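Local coordinates for reticulocyte binding protein (Streptococcus agalactiae COH1, PDB 3FAW) that probably hydrolyses alpha-1,6 linkages of pullulan and related alpha-glucans, as a secreted, cell-wall-attached pullulanase of the alpha-amylase family, at residues A[322-327]-A[339-344]; A[274-279]-A[666-671]; A[224-229]-A[361-366]; A[349-354]-A[390-395]. One frame throughout, in Å; residues are numbered along the deposited sequence.

Contact 1. Residues A[322-327]-A[339-344]; sequences FYVNEM and DNNYNW. With CA (calcium ion), chain D.
The backbone carbonyl oxygen of Tyr323 is gripped twice: Asn343 ND2 donates to Tyr323 O over 2.9 Å, and water 1 donates to Tyr323 O over 2.7 Å. The hydrogen bond from Asn343 ND2 is fairly straight (160°) and leaves almost within the amide plane of Asn343, although it reaches the carbonyl tilted from its plane. With CG anti to the backbone N (chi1 -164°), Asn343 extends across to the opposing chain; Asp347 takes a further bond from ND2 and Gly345 N donates to OD1, so the amide's rotation is fixed. Two residues earlier, the Asn341 side chain serves both backbone polar groups of Asn325. Its OD1 receives Asn325 N at 2.9 Å, in the carbonyl plane and on a lone pair, while its ND2 gives to Asn325 O at 3.0 Å from a tilted approach. The side-chain amide thus meets the N-H and C=O of one residue, as a residue of an antiparallel neighbour would in a hydrogen-bonded pair. All this happens inside the long loop that follows strand 312-315 of the TIM barrel, and the same loop holds a calcium ion. Asn340 O binds the metal at 2.4 Å and Tyr342 O at 2.3 Å, carbonyls on either side of Asn341, whose side chain reaches 322-327; four waters and Asp665 complete the shell. Water 1, one of those ligands, carries the calcium's influence to Tyr323 O, and the metal would be expected to polarise it into a stronger donor. Val324 CG2 lies 4.0 Å from Asn341 OD1, packing beside that amide, while the Tyr323 hydroxyl turns away to Lys397.

Contact 2. Residues A[274-279]-A[666-671]; sequences HVRDFT and SSDAIN
Arg276 reaches Asp668 along a bent path. Its CB already heads for 666-671, and with CG anti to the backbone N the chain continues that way before folding at chi2 (69°). The fold brings CG within 3.5 Å of Asp668 OD1 and carries CD past the same oxygen. NE then donates to Asp668 OD1 at 3.1 Å, and at the tip NH2 donates to Asp668 OD2 at 2.9 Å, both bonds nearly straight. This is a side-on, two-nitrogen salt bridge. Each oxygen lies almost in the guanidinium plane and is met on its syn side, but the carboxylate is turned about 36° against that plane. NH2 also gives to Lys329 O.

The arrangement ties the loop leaving the first barrel strand, 269-273, to the start of helix 668-671. Ser667 is that helix's N-cap, through a weak bond from Ile670 N to its OG, and Asp668 is the first helical residue.

Next to the salt bridge, Asp277 packs without bonding directly. Asn671 O sits over the face of its carboxylate, 3.1 Å from Asp277 CG, acceptor over acceptor. Water 5 links the side chains instead, donating to Asp277 OD2 and to Asn671 OD1; Tyr342 OH and Arg625 hold Asp277 from outside, and Ser663 holds Asn671 OD1. Asp277 OD1 and Asp668 OD1 are only 5.5 Å apart. Water 6 donates to Asp668 OD1 and weakly to Asp277 OD1, and with Arg276 and Arg625 it probably eases the repulsion between these buried carboxylates.

Contact 3. Residues A[224-229]-A[361-366]; sequences LAEWDS and KPKDPS. With CA (calcium ion), chain B.
Glu226 gives up more surface here than any other residue, bending its side chain over the turn at Lys363. Its CG lies between the backbone N and the carbonyl carbon (chi1 69°) and the chain bends at chi2, which lays the aliphatic part across the lysine at an angle: Glu226 CG is 3.7 Å from Lys363 CG, and Glu226 OE1 is 3.5 Å from Lys363 CA. At its base, Glu226 CB rests on Pro362 O. Lys363 meets it through CA and the first methylenes; the ammonium leads away, leaving Lys363 NZ 6.4 Å from Glu226 OE2, too far for a salt bridge. Leu224 takes part with its backbone, since its side chain points away: Leu224 O meets Pro365 CB at 3.6 Å.

The type I turn from Lys361 to Asp364 comes just before helix 367-381 of the barrel, and it presents Lys363 O to a calcium ion at 2.3 Å. Lys165 and Tyr202, both in the carbohydrate-binding module 48 range, supply the other protein ligands, making the metal a joint between that module and the catalytic barrel. Four waters complete the shell. Water 7, one of them, donates to Glu226 OE1 at 3.1 Å, so the carboxylate belongs to the second shell. Through van der Waals contact and this water-borne link, the glutamate's negative charge would be expected to favour the calcium without binding it.

Contact 4. Residues A[349-354]-A[390-395]; sequences QSYFAL and VVYNHT
The loop leaving the third strand of the TIM barrel, 385-390, carries the Asn-His sequence that marks the first conserved sequence region of the alpha-amylase family, and Tyr351 plugs into its backbone. Tyr351 comes from the long loop after the second strand, 312-315, and supplies most of its own side of the contact. Its CG stands anti to the carbonyl carbon (chi1 -68°), which sends the ring into the third-strand loop. There the hydroxyl ends between two carbonyls near the ring plane: Tyr351 OH is 3.0 Å from Val391 O and 3.0 Å from His394 O. One proton can satisfy only one of them at a time. Tyr392 CD1 lies 3.6 Å above one face of the Tyr351 ring, offset toward the rim. The ring centroids are 4.8 Å apart and the planes at 35°, an oblique pairing in which the two side chains run past each other in opposite directions. Tyr392 sends its own hydroxyl on to Ser441. The loop also bonds within itself, since His394 ND1 donates to Asn393 OD1, and Asn393 ND2 reaches Asp457 beyond the fourth strand. Beside the buried phenol oxygen, Thr395 CG2 closes to 3.6 Å from Tyr351 OH.

From the N terminus, 224-229 opens contact 3 and 274-279, just past the first barrel strand, opens contact 2. Contact 1 then opens and closes within the loop after the second strand, inside the spans of contacts 2 and 3. Contact 4 opens next at 349-354; contact 3 closes at 361-366 before contact 4 does at 390-395, so these two cross. Contact 2 closes last, at 666-671, enclosing contact 4 and crossing contact 3. Contact 3 thus joins the loop after strand 212-216 to the approach to helix 367-381, contact 2 the first-strand loop to helix 668-671, and contact 4 the second- and third-strand loops. Tyr342 links contacts 1 and 2; Trp227 links contact 3 to contacts 1 and 4.

Contact 1. Residues A[322-327]-A[339-344]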
# COMPACT_ATOMS: atom_id res chain seq x y z
N PHE A 322 -9.24 6.49 9.99
CA PHE A 322 -9.70 7.33 11.10
C PHE A 322 -10.48 8.58 10.68
O PHE A 322 -11.59 8.81 11.15
CB PHE A 322 -8.49 7.73 11.97
CG PHE A 322 -8.86 8.42 13.26
CD1 PHE A 322 -9.08 7.69 14.42
CD2 PHE A 322 -8.97 9.81 13.32
CE1 PHE A 322 -9.42 8.32 15.62
CE2 PHE A 322 -9.30 10.46 14.51
CZ PHE A 322 -9.52 9.71 15.66
N TYR A 323 -9.89 9.39 9.81
CA TYR A 323 -10.49 10.68 9.44
C TYR A 323 -11.61 10.49 8.41
O TYR A 323 -11.38 10.53 7.20
CB TYR A 323 -9.43 11.64 8.90
CG TYR A 323 -8.37 11.98 9.92
CD1 TYR A 323 -7.06 11.53 9.77
CD2 TYR A 323 -8.66 12.77 11.03
CE1 TYR A 323 -6.07 11.84 10.69
CE2 TYR A 323 -7.68 13.09 11.97
CZ TYR A 323 -6.39 12.62 11.79
OH TYR A 323 -5.40 12.92 12.70
N VAL A 324 -12.82 10.28 8.92
CA VAL A 324 -13.98 9.99 8.08
C VAL A 324 -15.29 10.07 8.88
O VAL A 324 -15.30 9.86 10.10
CB VAL A 324 -13.88 8.58 7.45
CG1 VAL A 324 -14.09 7.50 8.50
CG2 VAL A 324 -14.88 8.41 6.30
N ASN A 325 -16.38 10.37 8.18
CA ASN A 325 -17.74 10.24 8.69
C ASN A 325 -18.47 9.25 7.80
O ASN A 325 -18.88 9.58 6.69
CB ASN A 325 -18.48 11.58 8.70
CG ASN A 325 -19.91 11.46 9.23
OD1 ASN A 325 -20.34 10.41 9.70
ND2 ASN A 325 -20.65 12.57 9.17
N GLU A 326 -18.61 8.03 8.30
CA GLU A 326 -19.19 6.94 7.51
C GLU A 326 -20.72 7.07 7.35
O GLU A 326 -21.31 6.37 6.54
CB GLU A 326 -18.83 5.60 8.14
CG GLU A 326 -17.32 5.33 8.19
CD GLU A 326 -16.95 4.08 8.97
OE1 GLU A 326 -17.79 3.59 9.76
OE2 GLU A 326 -15.81 3.59 8.80
N MET A 327 -21.33 7.97 8.12
CA MET A 327 -22.76 8.22 8.02
C MET A 327 -23.11 9.29 6.96
O MET A 327 -24.28 9.59 6.76
CB MET A 327 -23.31 8.62 9.39
CG MET A 327 -23.14 7.55 10.47
SD MET A 327 -23.76 5.91 10.01
CE MET A 327 -25.49 6.27 9.66
N ASP A 339 -10.48 19.37 2.60
CA ASP A 339 -11.66 19.44 3.46
C ASP A 339 -12.86 18.71 2.84
O ASP A 339 -13.95 19.26 2.74
CB ASP A 339 -12.00 20.90 3.78
CG ASP A 339 -12.95 21.05 4.96
OD1 ASP A 339 -13.10 20.10 5.76
OD2 ASP A 339 -13.54 22.14 5.10
N ASN A 340 -12.63 17.46 2.43
CA ASN A 340 -13.69 16.59 1.95
C ASN A 340 -13.77 15.33 2.79
O ASN A 340 -12.76 14.85 3.30
CB ASN A 340 -13.45 16.23 0.49
CG ASN A 340 -13.63 17.42 -0.44
OD1 ASN A 340 -14.75 17.73 -0.83
ND2 ASN A 340 -12.53 18.09 -0.77
N ASN A 341 -14.98 14.79 2.94
CA ASN A 341 -15.18 13.52 3.65
C ASN A 341 -14.42 12.38 2.96
O ASN A 341 -14.10 11.37 3.59
CB ASN A 341 -16.67 13.18 3.73
CG ASN A 341 -16.97 12.05 4.70
OD1 ASN A 341 -16.31 12.07 5.84
ND2 ASN A 341 -17.80 11.19 4.43
N TYR A 342 -14.15 12.56 1.67
CA TYR A 342 -13.28 11.67 0.91
C TYR A 342 -11.95 11.38 1.62
O TYR A 342 -11.37 12.27 2.24
CB TYR A 342 -12.98 12.29 -0.46
CG TYR A 342 -12.20 11.36 -1.35
CD1 TYR A 342 -12.85 10.44 -2.15
CD2 TYR A 342 -10.81 11.39 -1.38
CE1 TYR A 342 -12.15 9.58 -2.97
CE2 TYR A 342 -10.09 10.53 -2.19
CZ TYR A 342 -10.78 9.62 -2.98
OH TYR A 342 -10.08 8.76 -3.80
N ASN A 343 -11.48 10.15 1.49
CA ASN A 343 -10.20 9.74 2.07
C ASN A 343 -9.68 8.52 1.31
O ASN A 343 -10.43 7.57 1.12
CB ASN A 343 -10.38 9.42 3.55
CG ASN A 343 -9.07 9.36 4.33
OD1 ASN A 343 -7.99 9.13 3.77
ND2 ASN A 343 -9.16 9.57 5.64
N TRP A 344 -8.42 8.56 0.87
CA TRP A 344 -7.79 7.39 0.25
C TRP A 344 -7.77 6.22 1.22
O TRP A 344 -8.01 5.08 0.83
CB TRP A 344 -6.35 7.67 -0.20
CG TRP A 344 -6.20 8.38 -1.52
CD1 TRP A 344 -7.12 8.46 -2.53
CD2 TRP A 344 -5.04 9.08 -1.98
NE1 TRP A 344 -6.61 9.18 -3.57
CE2 TRP A 344 -5.34 9.58 -3.26
CE3 TRP A 344 -3.78 9.34 -1.43
CZ2 TRP A 344 -4.42 10.32 -4.01
CZ3 TRP A 344 -2.87 10.09 -2.16
CH2 TRP A 344 -3.20 10.57 -3.44
CA CA D . -10.69 13.72 3.91
O HOH W 1 -12.10 12.17 5.21
O HOH W 2 -11.54 15.61 5.65
O HOH W 3 -9.33 13.33 6.04
O HOH W 4 -8.67 12.79 2.99

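Contact 2. Residues A[274-279]-A[666-671]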
# COMPACT_ATOMS: atom_id res chain seq x y z
N HIS A 274 -9.67 2.81 -6.31
CA HIS A 274 -10.29 3.19 -5.04
C HIS A 274 -11.80 2.90 -5.15
O HIS A 274 -12.42 3.21 -6.17
CB HIS A 274 -10.03 4.68 -4.81
CG HIS A 274 -10.41 5.17 -3.45
ND1 HIS A 274 -11.71 5.45 -3.09
CD2 HIS A 274 -9.65 5.51 -2.38
CE1 HIS A 274 -11.74 5.90 -1.85
NE2 HIS A 274 -10.50 5.95 -1.39
N VAL A 275 -12.38 2.29 -4.11
CA VAL A 275 -13.77 1.81 -4.15
C VAL A 275 -14.80 2.93 -4.36
O VAL A 275 -15.81 2.73 -5.04
CB VAL A 275 -14.13 1.02 -2.87
CG1 VAL A 275 -15.61 0.63 -2.86
CG2 VAL A 275 -13.26 -0.23 -2.77
N ARG A 276 -14.53 4.09 -3.77
CA ARG A 276 -15.34 5.29 -4.00
C ARG A 276 -15.21 5.78 -5.44
O ARG A 276 -16.21 5.91 -6.15
CB ARG A 276 -14.92 6.40 -3.03
CG ARG A 276 -15.70 7.71 -3.16
CD ARG A 276 -17.13 7.54 -2.69
NE ARG A 276 -17.85 8.81 -2.65
CZ ARG A 276 -19.06 8.98 -2.14
NH1 ARG A 276 -19.73 7.96 -1.60
NH2 ARG A 276 -19.61 10.18 -2.16
N ASP A 277 -13.97 6.04 -5.86
CA ASP A 277 -13.68 6.59 -7.20
C ASP A 277 -14.40 5.86 -8.32
O ASP A 277 -14.95 6.48 -9.23
CB ASP A 277 -12.17 6.50 -7.51
CG ASP A 277 -11.32 7.38 -6.61
OD1 ASP A 277 -11.86 8.11 -5.75
OD2 ASP A 277 -10.08 7.32 -6.77
N PHE A 278 -14.39 4.53 -8.24
CA PHE A 278 -14.77 3.68 -9.36
C PHE A 278 -16.26 3.73 -9.70
O PHE A 278 -16.64 3.32 -10.79
CB PHE A 278 -14.34 2.23 -9.08
CG PHE A 278 -14.29 1.35 -10.31
CD1 PHE A 278 -13.59 1.73 -11.44
CD2 PHE A 278 -14.93 0.11 -10.32
CE1 PHE A 278 -13.53 0.92 -12.56
CE2 PHE A 278 -14.87 -0.71 -11.43
CZ PHE A 278 -14.17 -0.31 -12.56
N THR A 279 -17.09 4.23 -8.78
CA THR A 279 -18.54 4.33 -9.01
C THR A 279 -19.19 5.60 -8.46
O THR A 279 -20.40 5.62 -8.23
CB THR A 279 -19.28 3.09 -8.42
OG1 THR A 279 -19.08 3.04 -7.00
CG2 THR A 279 -18.78 1.79 -9.07
N SER A 666 -9.37 15.35 -1.77
CA SER A 666 -10.07 16.06 -2.84
C SER A 666 -11.48 15.52 -3.00
O SER A 666 -11.79 14.41 -2.54
CB SER A 666 -9.32 15.91 -4.18
OG SER A 666 -8.10 16.63 -4.17
N SER A 667 -12.33 16.30 -3.66
CA SER A 667 -13.74 15.96 -3.83
C SER A 667 -13.95 14.80 -4.80
O SER A 667 -13.03 14.39 -5.51
CB SER A 667 -14.52 17.17 -4.33
OG SER A 667 -14.09 17.52 -5.64
N ASP A 668 -15.18 14.29 -4.82
CA ASP A 668 -15.59 13.32 -5.83
C ASP A 668 -15.51 13.89 -7.23
O ASP A 668 -15.23 13.15 -8.18
CB ASP A 668 -17.02 12.83 -5.56
CG ASP A 668 -17.11 11.96 -4.33
OD1 ASP A 668 -16.26 11.06 -4.17
OD2 ASP A 668 -18.04 12.17 -3.53
N ALA A 669 -15.74 15.20 -7.37
CA ALA A 669 -15.59 15.89 -8.66
C ALA A 669 -14.18 15.68 -9.23
O ALA A 669 -14.01 15.45 -10.43
CB ALA A 669 -15.88 17.37 -8.49
N ILE A 670 -13.17 15.77 -8.36
CA ILE A 670 -11.78 15.52 -8.74
C ILE A 670 -11.50 14.02 -8.92
O ILE A 670 -10.86 13.63 -9.90
CB ILE A 670 -10.80 16.07 -7.68
CG1 ILE A 670 -10.76 17.60 -7.74
CG2 ILE A 670 -9.40 15.49 -7.88
CD1 ILE A 670 -10.03 18.15 -8.96
N ASN A 671 -11.98 13.21 -7.98
CA ASN A 671 -11.53 11.83 -7.83
C ASN A 671 -12.31 10.74 -8.58
O ASN A 671 -11.86 9.60 -8.64
CB ASN A 671 -11.48 11.46 -6.34
CG ASN A 671 -10.21 11.93 -5.65
OD1 ASN A 671 -9.07 11.63 -6.25
ND2 ASN A 671 -10.26 12.56 -4.59
O HOH W 5 -8.08 9.03 -6.36
O HOH W 6 -14.79 9.83 -5.94

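Contact 3. Residues A[224-229]-A[361-366]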
# COMPACT_ATOMS: atom_id res chain seq x y z
N LEU A 224 -16.54 -3.15 13.52
CA LEU A 224 -16.68 -1.94 14.33
C LEU A 224 -18.08 -1.34 14.22
O LEU A 224 -18.82 -1.63 13.28
CB LEU A 224 -15.68 -0.87 13.89
CG LEU A 224 -14.19 -1.21 13.78
CD1 LEU A 224 -13.47 -0.10 13.01
CD2 LEU A 224 -13.55 -1.42 15.15
N ALA A 225 -18.42 -0.49 15.19
CA ALA A 225 -19.61 0.36 15.11
C ALA A 225 -19.39 1.43 14.05
O ALA A 225 -18.25 1.81 13.78
CB ALA A 225 -19.89 1.01 16.46
N GLU A 226 -20.48 1.91 13.45
CA GLU A 226 -20.41 3.02 12.50
C GLU A 226 -19.58 4.15 13.11
O GLU A 226 -19.76 4.49 14.28
CB GLU A 226 -21.80 3.50 12.06
CG GLU A 226 -22.66 4.23 13.13
CD GLU A 226 -23.16 3.32 14.25
OE1 GLU A 226 -23.08 2.08 14.13
OE2 GLU A 226 -23.65 3.86 15.26
N TRP A 227 -18.66 4.70 12.32
CA TRP A 227 -17.62 5.60 12.83
C TRP A 227 -17.71 6.99 12.20
O TRP A 227 -17.81 7.14 10.98
CB TRP A 227 -16.24 4.98 12.60
CG TRP A 227 -15.07 5.85 12.94
CD1 TRP A 227 -14.06 6.23 12.10
CD2 TRP A 227 -14.77 6.46 14.21
NE1 TRP A 227 -13.16 7.03 12.76
CE2 TRP A 227 -13.57 7.18 14.06
CE3 TRP A 227 -15.41 6.46 15.46
CZ2 TRP A 227 -12.99 7.90 15.10
CZ3 TRP A 227 -14.83 7.17 16.50
CH2 TRP A 227 -13.63 7.89 16.31
N ASP A 228 -17.69 8.00 13.06
CA ASP A 228 -17.64 9.40 12.66
C ASP A 228 -16.63 10.10 13.56
O ASP A 228 -16.90 10.31 14.74
CB ASP A 228 -19.03 10.05 12.78
CG ASP A 228 -19.03 11.53 12.44
OD1 ASP A 228 -18.04 12.03 11.87
OD2 ASP A 228 -20.04 12.20 12.75
N SER A 229 -15.47 10.45 13.01
CA SER A 229 -14.36 11.02 13.80
C SER A 229 -14.68 12.36 14.46
O SER A 229 -13.97 12.78 15.38
CB SER A 229 -13.07 11.12 12.99
OG SER A 229 -13.23 11.90 11.82
N LYS A 361 -24.75 -0.65 4.75
CA LYS A 361 -25.33 -0.66 6.09
C LYS A 361 -24.25 -0.57 7.17
O LYS A 361 -24.02 -1.54 7.89
CB LYS A 361 -26.17 -1.92 6.28
CG LYS A 361 -27.32 -2.05 5.29
CD LYS A 361 -28.25 -3.19 5.65
CE LYS A 361 -29.25 -2.80 6.73
NZ LYS A 361 -30.22 -3.90 7.01
N PRO A 362 -23.60 0.60 7.31
CA PRO A 362 -22.49 0.75 8.27
C PRO A 362 -22.86 0.50 9.75
O PRO A 362 -21.99 0.14 10.54
CB PRO A 362 -22.03 2.21 8.06
CG PRO A 362 -23.17 2.88 7.37
CD PRO A 362 -23.86 1.84 6.56
N LYS A 363 -24.13 0.68 10.09
CA LYS A 363 -24.61 0.43 11.45
C LYS A 363 -24.76 -1.06 11.79
O LYS A 363 -24.94 -1.41 12.95
CB LYS A 363 -25.93 1.19 11.70
CG LYS A 363 -25.72 2.70 11.80
CD LYS A 363 -26.95 3.50 11.40
CE LYS A 363 -28.06 3.38 12.42
NZ LYS A 363 -29.21 4.28 12.11
N ASP A 364 -24.69 -1.93 10.78
CA ASP A 364 -24.66 -3.38 10.96
C ASP A 364 -23.22 -3.87 10.73
O ASP A 364 -22.76 -3.90 9.59
CB ASP A 364 -25.63 -4.04 9.96
CG ASP A 364 -25.65 -5.57 10.05
OD1 ASP A 364 -24.84 -6.16 10.80
OD2 ASP A 364 -26.49 -6.18 9.35
N PRO A 365 -22.50 -4.27 11.80
CA PRO A 365 -21.08 -4.62 11.65
C PRO A 365 -20.81 -5.91 10.86
O PRO A 365 -19.69 -6.12 10.40
CB PRO A 365 -20.60 -4.76 13.10
CG PRO A 365 -21.81 -5.08 13.89
CD PRO A 365 -22.96 -4.42 13.20
N SER A 366 -21.82 -6.75 10.70
CA SER A 366 -21.69 -7.97 9.92
C SER A 366 -21.75 -7.71 8.41
O SER A 366 -21.17 -8.46 7.62
CB SER A 366 -22.77 -8.98 10.32
OG SER A 366 -22.55 -9.44 11.65
CA CA B . -25.78 -1.50 15.05
O HOH W 7 -25.35 0.77 15.69
O HOH W 8 -27.89 -0.36 14.56
O HOH W 9 -27.29 -3.32 14.35
O HOH W 10 -24.93 -3.76 15.75

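Contact 4. Residues A[349-354]-A[390-395]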
# COMPACT_ATOMS: atom_id res chain seq x y z
N GLN A 349 -6.81 2.92 11.38
CA GLN A 349 -7.39 2.71 12.70
C GLN A 349 -7.37 1.23 13.10
O GLN A 349 -7.07 0.90 14.25
CB GLN A 349 -8.82 3.25 12.72
CG GLN A 349 -9.51 3.10 14.06
CD GLN A 349 -10.79 3.89 14.15
OE1 GLN A 349 -10.96 4.58 15.26
NE2 GLN A 349 -11.61 3.88 13.24
N SER A 350 -7.69 0.34 12.16
CA SER A 350 -7.66 -1.10 12.41
C SER A 350 -6.96 -1.85 11.28
O SER A 350 -6.95 -1.39 10.13
CB SER A 350 -9.08 -1.66 12.61
OG SER A 350 -9.05 -3.04 12.96
N TYR A 351 -6.36 -2.99 11.62
CA TYR A 351 -5.69 -3.85 10.65
C TYR A 351 -6.46 -5.14 10.36
O TYR A 351 -6.08 -5.90 9.48
CB TYR A 351 -4.25 -4.16 11.11
CG TYR A 351 -3.36 -2.94 11.10
CD1 TYR A 351 -3.19 -2.19 9.93
CD2 TYR A 351 -2.69 -2.51 12.24
CE1 TYR A 351 -2.39 -1.07 9.90
CE2 TYR A 351 -1.88 -1.38 12.22
CZ TYR A 351 -1.73 -0.66 11.04
OH TYR A 351 -0.93 0.45 11.00
N PHE A 352 -7.54 -5.37 11.11
CA PHE A 352 -8.44 -6.51 10.92
C PHE A 352 -9.85 -6.08 10.50
O PHE A 352 -10.49 -6.74 9.69
CB PHE A 352 -8.58 -7.31 12.22
CG PHE A 352 -7.34 -8.03 12.63
CD1 PHE A 352 -7.18 -9.39 12.36
CD2 PHE A 352 -6.33 -7.38 13.34
CE1 PHE A 352 -6.04 -10.07 12.76
CE2 PHE A 352 -5.19 -8.05 13.73
CZ PHE A 352 -5.05 -9.40 13.45
N ALA A 353 -10.33 -4.99 11.11
CA ALA A 353 -11.70 -4.52 10.89
C ALA A 353 -11.81 -3.61 9.66
O ALA A 353 -11.05 -2.66 9.51
CB ALA A 353 -12.20 -3.80 12.13
N LEU A 354 -12.78 -3.93 8.80
CA LEU A 354 -13.02 -3.18 7.56
C LEU A 354 -13.62 -1.81 7.85
O LEU A 354 -14.25 -1.61 8.88
CB LEU A 354 -13.98 -3.95 6.64
CG LEU A 354 -13.49 -5.31 6.12
CD1 LEU A 354 -14.60 -6.04 5.35
CD2 LEU A 354 -12.26 -5.14 5.26
N VAL A 390 -2.41 -2.34 2.03
CA VAL A 390 -2.31 -2.44 3.49
C VAL A 390 -1.23 -1.50 4.03
O VAL A 390 -0.20 -1.30 3.39
CB VAL A 390 -2.02 -3.90 3.96
CG1 VAL A 390 -3.20 -4.80 3.64
CG2 VAL A 390 -0.73 -4.43 3.32
N VAL A 391 -1.48 -0.95 5.22
CA VAL A 391 -0.75 0.23 5.70
C VAL A 391 -0.20 0.05 7.12
O VAL A 391 -0.59 0.77 8.04
CB VAL A 391 -1.68 1.48 5.67
CG1 VAL A 391 -0.85 2.77 5.81
CG2 VAL A 391 -2.52 1.51 4.38
N TYR A 392 0.72 -0.89 7.28
CA TYR A 392 1.29 -1.20 8.59
C TYR A 392 2.41 -0.25 9.03
O TYR A 392 2.86 -0.31 10.17
CB TYR A 392 1.81 -2.64 8.61
CG TYR A 392 0.75 -3.66 8.30
CD1 TYR A 392 -0.17 -4.05 9.26
CD2 TYR A 392 0.68 -4.25 7.04
CE1 TYR A 392 -1.16 -4.99 8.97
CE2 TYR A 392 -0.30 -5.20 6.74
CZ TYR A 392 -1.21 -5.56 7.71
OH TYR A 392 -2.19 -6.50 7.42
N ASN A 393 2.85 0.63 8.13
CA ASN A 393 3.96 1.52 8.44
C ASN A 393 3.61 2.54 9.53
O ASN A 393 4.46 2.90 10.34
CB ASN A 393 4.51 2.19 7.17
CG ASN A 393 3.54 3.17 6.54
OD1 ASN A 393 3.49 4.33 6.93
ND2 ASN A 393 2.79 2.72 5.54
N HIS A 394 2.35 2.99 9.55
CA HIS A 394 1.91 3.93 10.58
C HIS A 394 0.42 3.79 10.88
O HIS A 394 -0.34 3.26 10.07
CB HIS A 394 2.24 5.38 10.19
CG HIS A 394 1.25 5.99 9.26
ND1 HIS A 394 1.21 5.70 7.91
CD2 HIS A 394 0.24 6.87 9.48
CE1 HIS A 394 0.23 6.38 7.34
NE2 HIS A 394 -0.37 7.10 8.27
N THR A 395 0.04 4.26 12.07
CA THR A 395 -1.34 4.35 12.51
C THR A 395 -1.76 5.81 12.47
O THR A 395 -0.91 6.69 12.39
CB THR A 395 -1.49 3.82 13.95
OG1 THR A 395 -0.82 4.69 14.86
CG2 THR A 395 -0.90 2.41 14.06